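Local coordinates for protein NAD-dependent dehydrogenase (PDB 4Z0P) that reduces glyoxylate and hydroxypyruvate with NADPH, as a member of the D-isomer specific 2-hydroxyacid dehydrogenase family, at residues A[10-15]-A[50-55]; A[92-97]-A[291-296]; A[43-48]-A[61-66]. All coordinates share one frame; numbering follows the deposited sequence.

Contact 1 of 3, residues A[10-15]-A[50-55]; sequences VDLKFI and YAVVWK. With OXD (oxalic acid), chain C.
Phe14 and Trp54 meet at the carboxyl ends of two neighbouring strands of a parallel sheet, Trp54 as the last residue of its strand and Phe14 in the loop after the other, in the domain that faces the Rossmann-type coenzyme domain. Strands 10-12 and 50-54 run nearly parallel, at 10°, with Val10, Asp11 and Leu12 in register with Val52, Val53 and Trp54. Three backbone bonds join them: Asp11 N to Val52 O, Trp54 N to Asp11 O and Lys13 N to Trp54 O. The indole leaves the strand with CG anti to the backbone N (chi1 -168°), on the same sheet face as Leu12. There Leu12 CD2 packs against Trp54 CB at 3.7 Å, the two side chains crossing at about a right angle. Phe14 CE1 reaches over one face of the indole, 3.4 Å from Trp54 CD1, with the planes of the phenyl and pyrrole rings inclined at 48°; this is an oblique pair. Phe14 thus touches the pyrrole side, while the six-membered ring of Trp54 extends to the oxalate, its CH2 atom 3.5 Å from O5 of the ligand. At the indole edge, in its plane, Trp54 NE1 donates to a water at 3.0 Å.

Contact 2 of 3, residues A[92-97]-A[291-296]; sequences VRFVDR and RALFVH. With NDP (NADPH dihydro-nicotinamide-adenine-dinucleotide phosphate), chain H.
Phe94 of loop 92-97 lies against Leu293 and His296 of helix segment 291-296, and apolar and aromatic packing makes up most of the contact. Phe94 holds CG anti to its backbone nitrogen (chi1 -172°), which sends the ring to the helix. Leu293 CD1 sits over one ring face, 3.9 Å from the centroid and 19° off the normal, a CH-pi contact. Phe94 CE1 also approaches Leu293 CA, so the ring rests on the helix backbone as well. His296 meets the same ring obliquely: Phe94 CD1 lies over a face of the imidazole, 3.6 Å from His296 CD2, with the planes at 58°. Val92 CG1 packs beside His296 CE1, and Asp96 OD2 touches the Ala292 methyl.

Water provides the polar links. One molecule, in the imidazole plane, lies 2.8 Å from His296 NE2 and donates to Val92 O. A second donates to Asp96 OD1 at 2.7 Å and to Ala292 O, while Asp96 OD2 is bonded to Thr98.

Hydrogen bonds to the coenzyme come from Arg93, whose CB is directed away from the helix. Its NH1 donates to NADPH O2N at 2.8 Å and to Ala75 O, its NH2 to O2N at 3.2 Å, with O2N in the guanidinium plane. Val95 CG2 covers one guanidinium face and NADPH O1A lies over the opposite one.

The loop, joining strand 91-92 to helix 97-115, thus binds NADPH through Arg93 and packs through Phe94 on helix 290-305, whose Leu293 and Phe294 also touch Leu12 of strand 8-12.

Contact 3 of 3, residues A[43-48]-A[61-66]; sequences RDLSGI and FSRAPD
Arg63 spans a loop-to-helix contact: segment 43-48, with an Asx turn at Asp44 and a type II beta turn from Leu45 to Ile48, packs on the end of helix 60-63. From the Arg63 backbone the side chain departs with CG anti to the carbonyl carbon (chi1 -65°). CB approaches Leu45 CD1 at 4.2 Å, and the chain then bends at chi3 (74°), bringing the guanidinium across that methyl. NE donates to a water at 2.9 Å that itself donates to Arg43 O. CZ lies under Leu45 CD1, which sits 3.7 Å above the guanidinium plane and over its centre. At the tip, NH2 donates to Arg43 O at 2.9 Å, meeting a lone pair in the carbonyl plane, and also bonds to His40 O. The group is thus fixed by bonds at its edge and by a methyl on one face. An alanine here would remove the guanidinium and probably leave Arg43 O without its direct donor and Leu45 CD1 without the flat surface it rests on.

Beyond Arg63, Leu45 CB packs on Ala64 CB, and both residues touch Ile9 of strand 8-12. The backbones come close here, but Leu45 N to Arg63 O, at 3.4 Å, is only a weak bond. A water links the turn to the other segment, donating to Leu45 O and Ile48 O and accepting from Asp66 N. The Asp66 carboxylate closes the contact: OD2 uses its anti lone pair to accept from Gly47 N at 2.7 Å.

Overall arrangement
Contacts 1 and 2 form one continuous packed region, their centres 12 Å apart: Leu293 CD2 of contact 2 lies 3.9 Å from Leu12 CD1 and 4.0 Å from Val52 CG1 of contact 1. Both reach the active-site cleft, contact 1 through Trp54 at the oxalate and contact 2 through Arg93 at the NADPH pyrophosphate, these two side chains being about 8 Å apart. Contact 3 is remote from the annotated sites, its centre 15 Å from that of contact 1 and 23 Å from that of contact 2. Its link to contact 1 runs through the sequence, since the segments of the two alternate and strand 50-54 precedes helix 60-63.

Contact 1 of 3, residues A[10-15]-A[50-55]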
# COMPACT_ATOMS: atom_id res chain seq x y z
N VAL A 10 -22.77 -20.84 17.56
CA VAL A 10 -21.72 -20.35 16.67
C VAL A 10 -21.75 -21.24 15.41
O VAL A 10 -21.50 -22.45 15.48
CB VAL A 10 -20.33 -20.38 17.34
CG1 VAL A 10 -19.24 -19.97 16.36
CG2 VAL A 10 -20.32 -19.45 18.56
N ASP A 11 -22.10 -20.64 14.27
CA ASP A 11 -22.15 -21.35 12.98
C ASP A 11 -21.47 -20.49 11.93
O ASP A 11 -22.13 -19.83 11.12
CB ASP A 11 -23.59 -21.67 12.58
CG ASP A 11 -23.68 -22.55 11.38
OD1 ASP A 11 -22.69 -23.14 10.95
OD2 ASP A 11 -24.78 -22.68 10.85
N LEU A 12 -20.13 -20.53 11.96
CA LEU A 12 -19.30 -19.63 11.17
C LEU A 12 -18.42 -20.39 10.22
O LEU A 12 -17.52 -21.10 10.66
CB LEU A 12 -18.37 -18.85 12.11
CG LEU A 12 -19.03 -17.88 13.08
CD1 LEU A 12 -18.01 -17.32 14.06
CD2 LEU A 12 -19.71 -16.77 12.33
N LYS A 13 -18.63 -20.19 8.91
CA LYS A 13 -17.80 -20.84 7.92
C LYS A 13 -16.56 -19.98 7.70
O LYS A 13 -16.41 -19.34 6.67
CB LYS A 13 -18.56 -21.08 6.62
CG LYS A 13 -17.88 -21.98 5.62
CD LYS A 13 -18.91 -22.66 4.71
CE LYS A 13 -18.28 -23.41 3.55
NZ LYS A 13 -18.02 -22.52 2.38
N PHE A 14 -15.69 -19.97 8.71
CA PHE A 14 -14.42 -19.27 8.70
C PHE A 14 -13.34 -20.35 8.77
O PHE A 14 -13.64 -21.55 8.87
CB PHE A 14 -14.28 -18.40 9.95
CG PHE A 14 -15.17 -17.19 10.00
CD1 PHE A 14 -15.87 -16.70 8.90
CD2 PHE A 14 -15.27 -16.50 11.20
CE1 PHE A 14 -16.65 -15.56 9.01
CE2 PHE A 14 -16.05 -15.37 11.31
CZ PHE A 14 -16.76 -14.92 10.23
N ILE A 15 -12.07 -19.94 8.77
CA ILE A 15 -10.97 -20.89 8.98
C ILE A 15 -11.16 -21.57 10.34
O ILE A 15 -11.24 -20.89 11.38
CB ILE A 15 -9.60 -20.18 8.85
CG1 ILE A 15 -9.38 -19.74 7.40
CG2 ILE A 15 -8.47 -21.09 9.29
CD1 ILE A 15 -8.30 -18.69 7.21
N TYR A 50 -29.44 -16.63 21.09
CA TYR A 50 -28.44 -15.93 20.29
C TYR A 50 -27.69 -16.88 19.37
O TYR A 50 -27.37 -18.01 19.77
CB TYR A 50 -27.40 -15.27 21.22
CG TYR A 50 -28.01 -14.45 22.32
CD1 TYR A 50 -28.82 -13.37 22.03
CD2 TYR A 50 -27.76 -14.75 23.67
CE1 TYR A 50 -29.39 -12.61 23.04
CE2 TYR A 50 -28.33 -13.98 24.69
CZ TYR A 50 -29.15 -12.92 24.36
OH TYR A 50 -29.75 -12.14 25.35
N ALA A 51 -27.44 -16.42 18.14
CA ALA A 51 -26.62 -17.16 17.16
C ALA A 51 -25.73 -16.18 16.43
O ALA A 51 -26.16 -15.04 16.17
CB ALA A 51 -27.50 -17.88 16.19
N VAL A 52 -24.50 -16.60 16.17
CA VAL A 52 -23.51 -15.85 15.39
C VAL A 52 -23.22 -16.67 14.15
O VAL A 52 -22.79 -17.83 14.27
CB VAL A 52 -22.19 -15.61 16.16
CG1 VAL A 52 -21.37 -14.53 15.44
CG2 VAL A 52 -22.45 -15.23 17.60
N VAL A 53 -23.54 -16.13 12.97
CA VAL A 53 -23.69 -16.97 11.77
C VAL A 53 -22.94 -16.38 10.57
O VAL A 53 -22.90 -15.16 10.38
CB VAL A 53 -25.16 -17.23 11.43
CG1 VAL A 53 -25.87 -17.90 12.61
CG2 VAL A 53 -25.90 -15.97 10.97
N TRP A 54 -22.39 -17.27 9.75
CA TRP A 54 -21.78 -16.92 8.48
C TRP A 54 -21.85 -18.12 7.55
O TRP A 54 -21.30 -19.16 7.88
CB TRP A 54 -20.33 -16.50 8.65
CG TRP A 54 -19.77 -15.86 7.41
CD1 TRP A 54 -18.82 -16.36 6.56
CD2 TRP A 54 -20.15 -14.58 6.89
NE1 TRP A 54 -18.58 -15.44 5.54
CE2 TRP A 54 -19.38 -14.35 5.72
CE3 TRP A 54 -21.07 -13.60 7.30
CZ2 TRP A 54 -19.52 -13.18 4.95
CZ3 TRP A 54 -21.20 -12.44 6.53
CH2 TRP A 54 -20.43 -12.25 5.39
N LYS A 55 -22.54 -17.97 6.42
CA LYS A 55 -22.72 -19.05 5.44
C LYS A 55 -23.32 -20.30 6.08
O LYS A 55 -22.89 -21.43 5.81
CB LYS A 55 -21.39 -19.34 4.71
CG LYS A 55 -20.96 -18.22 3.82
CD LYS A 55 -19.60 -18.52 3.21
CE LYS A 55 -19.37 -17.73 1.95
NZ LYS A 55 -17.99 -17.98 1.46
C1 OXD C . -18.12 -9.39 5.28
C2 OXD C . -17.40 -10.23 4.33
O3 OXD C . -17.61 -9.11 6.39
O4 OXD C . -16.61 -11.09 4.75
O5 OXD C . -19.25 -8.97 4.94
O6 OXD C . -17.58 -10.08 3.11
O HOH W 1 -21.75 -21.93 8.63
O HOH W 2 -16.33 -17.06 4.29

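Contact 2 of 3, residues A[92-97]-A[291-296]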
# COMPACT_ATOMS: atom_id res chain seq x y z
N VAL A 92 -27.98 -8.08 13.70
CA VAL A 92 -26.88 -7.19 14.03
C VAL A 92 -25.70 -7.53 13.13
O VAL A 92 -25.25 -8.68 13.14
CB VAL A 92 -26.45 -7.35 15.50
CG1 VAL A 92 -25.20 -6.53 15.81
CG2 VAL A 92 -27.59 -6.94 16.43
N ARG A 93 -25.18 -6.56 12.37
CA ARG A 93 -24.02 -6.82 11.51
C ARG A 93 -22.72 -6.56 12.28
O ARG A 93 -22.71 -5.91 13.31
CB ARG A 93 -24.09 -5.98 10.22
CG ARG A 93 -23.74 -4.51 10.40
CD ARG A 93 -24.26 -3.67 9.25
NE ARG A 93 -23.66 -2.35 9.25
CZ ARG A 93 -22.52 -2.03 8.64
NH1 ARG A 93 -21.82 -2.93 7.95
NH2 ARG A 93 -22.07 -0.80 8.73
N PHE A 94 -21.60 -7.06 11.75
CA PHE A 94 -20.30 -6.85 12.39
C PHE A 94 -19.68 -5.54 11.92
O PHE A 94 -19.50 -5.31 10.73
CB PHE A 94 -19.37 -8.02 12.05
CG PHE A 94 -18.05 -8.04 12.78
CD1 PHE A 94 -17.91 -7.66 14.11
CD2 PHE A 94 -16.91 -8.50 12.12
CE1 PHE A 94 -16.69 -7.71 14.76
CE2 PHE A 94 -15.68 -8.56 12.77
CZ PHE A 94 -15.58 -8.16 14.08
N VAL A 95 -19.42 -4.66 12.88
CA VAL A 95 -18.74 -3.40 12.65
C VAL A 95 -17.68 -3.34 13.75
O VAL A 95 -18.02 -3.48 14.91
CB VAL A 95 -19.70 -2.21 12.79
CG1 VAL A 95 -18.95 -0.88 12.70
CG2 VAL A 95 -20.76 -2.26 11.69
N ASP A 96 -16.41 -3.15 13.40
CA ASP A 96 -15.35 -3.20 14.39
C ASP A 96 -14.10 -2.60 13.79
O ASP A 96 -13.86 -2.74 12.59
CB ASP A 96 -15.03 -4.66 14.76
CG ASP A 96 -14.14 -4.78 15.99
OD1 ASP A 96 -14.69 -4.64 17.09
OD2 ASP A 96 -12.92 -5.02 15.85
N ARG A 97 -13.29 -1.96 14.65
CA ARG A 97 -12.03 -1.37 14.20
C ARG A 97 -11.15 -2.37 13.47
O ARG A 97 -10.46 -2.00 12.53
CB ARG A 97 -11.24 -0.83 15.42
CG ARG A 97 -9.84 -0.33 15.11
N ARG A 291 -11.89 -13.39 17.54
CA ARG A 291 -11.89 -12.88 18.93
C ARG A 291 -12.68 -11.56 19.01
O ARG A 291 -13.49 -11.36 19.90
CB ARG A 291 -10.46 -12.68 19.43
CG ARG A 291 -10.34 -12.33 20.91
CD ARG A 291 -8.88 -12.29 21.36
N ALA A 292 -12.40 -10.63 18.09
CA ALA A 292 -13.06 -9.33 18.08
C ALA A 292 -14.58 -9.48 17.82
O ALA A 292 -15.38 -8.77 18.42
CB ALA A 292 -12.40 -8.40 17.05
N LEU A 293 -14.94 -10.39 16.92
CA LEU A 293 -16.34 -10.73 16.67
C LEU A 293 -17.05 -11.16 17.95
O LEU A 293 -18.12 -10.65 18.27
CB LEU A 293 -16.43 -11.82 15.61
CG LEU A 293 -17.84 -12.31 15.29
CD1 LEU A 293 -18.73 -11.21 14.72
CD2 LEU A 293 -17.70 -13.49 14.33
N PHE A 294 -16.43 -12.07 18.70
CA PHE A 294 -17.05 -12.54 19.93
C PHE A 294 -17.12 -11.45 21.01
O PHE A 294 -18.13 -11.36 21.71
CB PHE A 294 -16.34 -13.78 20.49
CG PHE A 294 -16.48 -15.02 19.64
CD1 PHE A 294 -17.50 -15.16 18.67
CD2 PHE A 294 -15.64 -16.09 19.87
CE1 PHE A 294 -17.62 -16.33 17.93
CE2 PHE A 294 -15.76 -17.27 19.13
CZ PHE A 294 -16.76 -17.37 18.16
N VAL A 295 -16.12 -10.58 21.09
CA VAL A 295 -16.20 -9.43 22.02
C VAL A 295 -17.39 -8.53 21.66
O VAL A 295 -18.16 -8.10 22.53
CB VAL A 295 -14.87 -8.64 22.04
CG1 VAL A 295 -15.03 -7.29 22.74
CG2 VAL A 295 -13.80 -9.48 22.72
N HIS A 296 -17.52 -8.25 20.36
CA HIS A 296 -18.64 -7.47 19.82
C HIS A 296 -20.00 -8.09 20.15
O HIS A 296 -20.89 -7.41 20.65
CB HIS A 296 -18.44 -7.25 18.31
CG HIS A 296 -19.69 -7.15 17.50
ND1 HIS A 296 -20.36 -5.96 17.28
CD2 HIS A 296 -20.35 -8.09 16.77
CE1 HIS A 296 -21.38 -6.18 16.48
NE2 HIS A 296 -21.41 -7.46 16.16
PA NDP H . -22.21 0.57 5.47
O1A NDP H . -23.68 0.18 5.64
O2A NDP H . -21.56 1.30 6.60
O5B NDP H . -22.15 1.47 4.17
C5B NDP H . -22.85 1.20 2.98
C4B NDP H . -22.73 2.40 2.08
O4B NDP H . -23.30 2.03 0.82
C3B NDP H . -23.51 3.62 2.57
O3B NDP H . -22.74 4.78 2.23
C2B NDP H . -24.78 3.57 1.75
O2B NDP H . -25.40 4.82 1.52
C1B NDP H . -24.24 3.03 0.46
N9A NDP H . -25.33 2.47 -0.36
C8A NDP H . -26.11 1.39 -0.15
N7A NDP H . -27.00 1.19 -1.09
C5A NDP H . -26.78 2.21 -1.97
C6A NDP H . -27.41 2.58 -3.18
N6A NDP H . -28.42 1.88 -3.73
N1A NDP H . -26.95 3.69 -3.83
C2A NDP H . -25.94 4.38 -3.29
N3A NDP H . -25.28 4.13 -2.15
C4A NDP H . -25.75 3.01 -1.54
O3 NDP H . -21.48 -0.81 5.08
PN NDP H . -19.90 -1.07 5.34
O1N NDP H . -19.10 0.09 4.85
O2N NDP H . -19.68 -1.56 6.73
O5D NDP H . -19.73 -2.35 4.41
C5D NDP H . -19.93 -2.23 3.02
C4D NDP H . -19.95 -3.59 2.36
O4D NDP H . -18.62 -4.11 2.24
C3D NDP H . -20.68 -4.71 3.10
O3D NDP H . -22.10 -4.61 2.89
C2D NDP H . -20.11 -5.99 2.54
O2D NDP H . -20.88 -6.44 1.41
C1D NDP H . -18.72 -5.51 2.04
N1N NDP H . -17.61 -6.17 2.73
C2N NDP H . -16.71 -6.98 2.04
C3N NDP H . -15.66 -7.59 2.66
C7N NDP H . -14.60 -8.34 1.92
O7N NDP H . -13.84 -9.08 2.58
N7N NDP H . -14.49 -8.22 0.62
C4N NDP H . -15.50 -7.43 4.13
C5N NDP H . -16.51 -6.57 4.79
C6N NDP H . -17.48 -5.97 4.12
P2B NDP H . -26.20 5.58 2.70
O1X NDP H . -25.11 6.07 3.61
O2X NDP H . -26.89 6.69 1.93
O3X NDP H . -27.12 4.59 3.31
O HOH W 3 -22.74 -9.19 14.40
O HOH W 4 -14.66 -6.22 19.28

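Contact 3 of 3, residues A[43-48]-A[61-66]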
# COMPACT_ATOMS: atom_id res chain seq x y z
N ARG A 43 -28.12 -31.80 18.10
CA ARG A 43 -28.55 -31.06 19.29
C ARG A 43 -29.79 -30.25 18.90
O ARG A 43 -29.78 -29.52 17.91
CB ARG A 43 -27.40 -30.15 19.73
CG ARG A 43 -27.64 -29.14 20.86
CD ARG A 43 -27.85 -29.78 22.20
NE ARG A 43 -28.02 -28.76 23.25
CZ ARG A 43 -27.03 -28.15 23.90
NH1 ARG A 43 -25.75 -28.41 23.63
NH2 ARG A 43 -27.32 -27.27 24.86
N ASP A 44 -30.87 -30.38 19.66
CA ASP A 44 -32.00 -29.49 19.46
C ASP A 44 -31.62 -28.09 19.93
O ASP A 44 -31.02 -27.92 21.00
CB ASP A 44 -33.21 -29.96 20.23
CG ASP A 44 -34.41 -29.15 19.87
OD1 ASP A 44 -35.06 -29.49 18.86
OD2 ASP A 44 -34.65 -28.16 20.56
N LEU A 45 -31.95 -27.07 19.13
CA LEU A 45 -31.53 -25.72 19.42
C LEU A 45 -32.68 -24.79 19.82
O LEU A 45 -32.51 -23.56 19.80
CB LEU A 45 -30.72 -25.15 18.26
CG LEU A 45 -29.48 -25.97 17.87
CD1 LEU A 45 -28.82 -25.40 16.60
CD2 LEU A 45 -28.48 -26.01 19.01
N SER A 46 -33.82 -25.37 20.19
CA SER A 46 -34.90 -24.56 20.74
C SER A 46 -34.52 -23.93 22.07
O SER A 46 -33.68 -24.43 22.80
CB SER A 46 -36.17 -25.39 20.92
OG SER A 46 -36.55 -26.01 19.72
N GLY A 47 -35.16 -22.82 22.38
CA GLY A 47 -34.93 -22.12 23.64
C GLY A 47 -33.65 -21.35 23.75
O GLY A 47 -33.38 -20.79 24.80
N ILE A 48 -32.88 -21.26 22.66
CA ILE A 48 -31.61 -20.56 22.64
C ILE A 48 -31.82 -19.19 22.00
O ILE A 48 -32.45 -19.08 20.94
CB ILE A 48 -30.54 -21.37 21.86
CG1 ILE A 48 -30.27 -22.69 22.59
CG2 ILE A 48 -29.27 -20.53 21.68
CD1 ILE A 48 -29.36 -23.62 21.83
N PHE A 61 -32.33 -22.05 11.01
CA PHE A 61 -33.42 -21.39 11.73
C PHE A 61 -34.61 -22.31 12.03
O PHE A 61 -35.38 -22.02 12.94
CB PHE A 61 -33.85 -20.07 11.07
CG PHE A 61 -32.75 -19.05 11.04
CD1 PHE A 61 -32.04 -18.75 12.20
CD2 PHE A 61 -32.39 -18.43 9.85
CE1 PHE A 61 -31.00 -17.85 12.18
CE2 PHE A 61 -31.34 -17.53 9.83
CZ PHE A 61 -30.65 -17.24 10.99
N SER A 62 -34.75 -23.43 11.33
CA SER A 62 -35.80 -24.38 11.74
C SER A 62 -35.38 -25.11 13.04
O SER A 62 -36.21 -25.43 13.88
CB SER A 62 -36.16 -25.35 10.60
OG SER A 62 -35.06 -26.16 10.30
N ARG A 63 -34.09 -25.32 13.21
CA ARG A 63 -33.56 -25.89 14.47
C ARG A 63 -33.55 -24.95 15.65
O ARG A 63 -33.73 -25.39 16.79
CB ARG A 63 -32.14 -26.31 14.27
CG ARG A 63 -31.96 -27.44 13.29
CD ARG A 63 -30.46 -27.65 13.14
NE ARG A 63 -29.87 -28.32 14.32
CZ ARG A 63 -28.56 -28.56 14.46
NH1 ARG A 63 -27.70 -28.15 13.52
NH2 ARG A 63 -28.10 -29.17 15.58
N ALA A 64 -33.35 -23.66 15.37
CA ALA A 64 -33.26 -22.63 16.39
C ALA A 64 -34.36 -21.59 16.24
O ALA A 64 -34.10 -20.45 15.89
CB ALA A 64 -31.87 -21.99 16.33
N PRO A 65 -35.62 -21.98 16.53
CA PRO A 65 -36.75 -21.11 16.28
C PRO A 65 -36.99 -20.01 17.30
O PRO A 65 -37.91 -19.23 17.12
CB PRO A 65 -37.93 -22.09 16.33
CG PRO A 65 -37.49 -23.15 17.29
CD PRO A 65 -36.05 -23.32 16.99
N ASP A 66 -36.22 -19.95 18.37
CA ASP A 66 -36.51 -19.04 19.48
C ASP A 66 -35.45 -17.97 19.63
O ASP A 66 -35.38 -17.26 20.66
CB ASP A 66 -36.65 -19.85 20.75
CG ASP A 66 -37.68 -20.94 20.62
OD1 ASP A 66 -38.79 -20.63 20.13
OD2 ASP A 66 -37.42 -22.10 21.02
O HOH W 5 -31.69 -30.25 15.41
O HOH W 6 -35.81 -27.25 17.46
O HOH W 7 -33.77 -21.11 19.46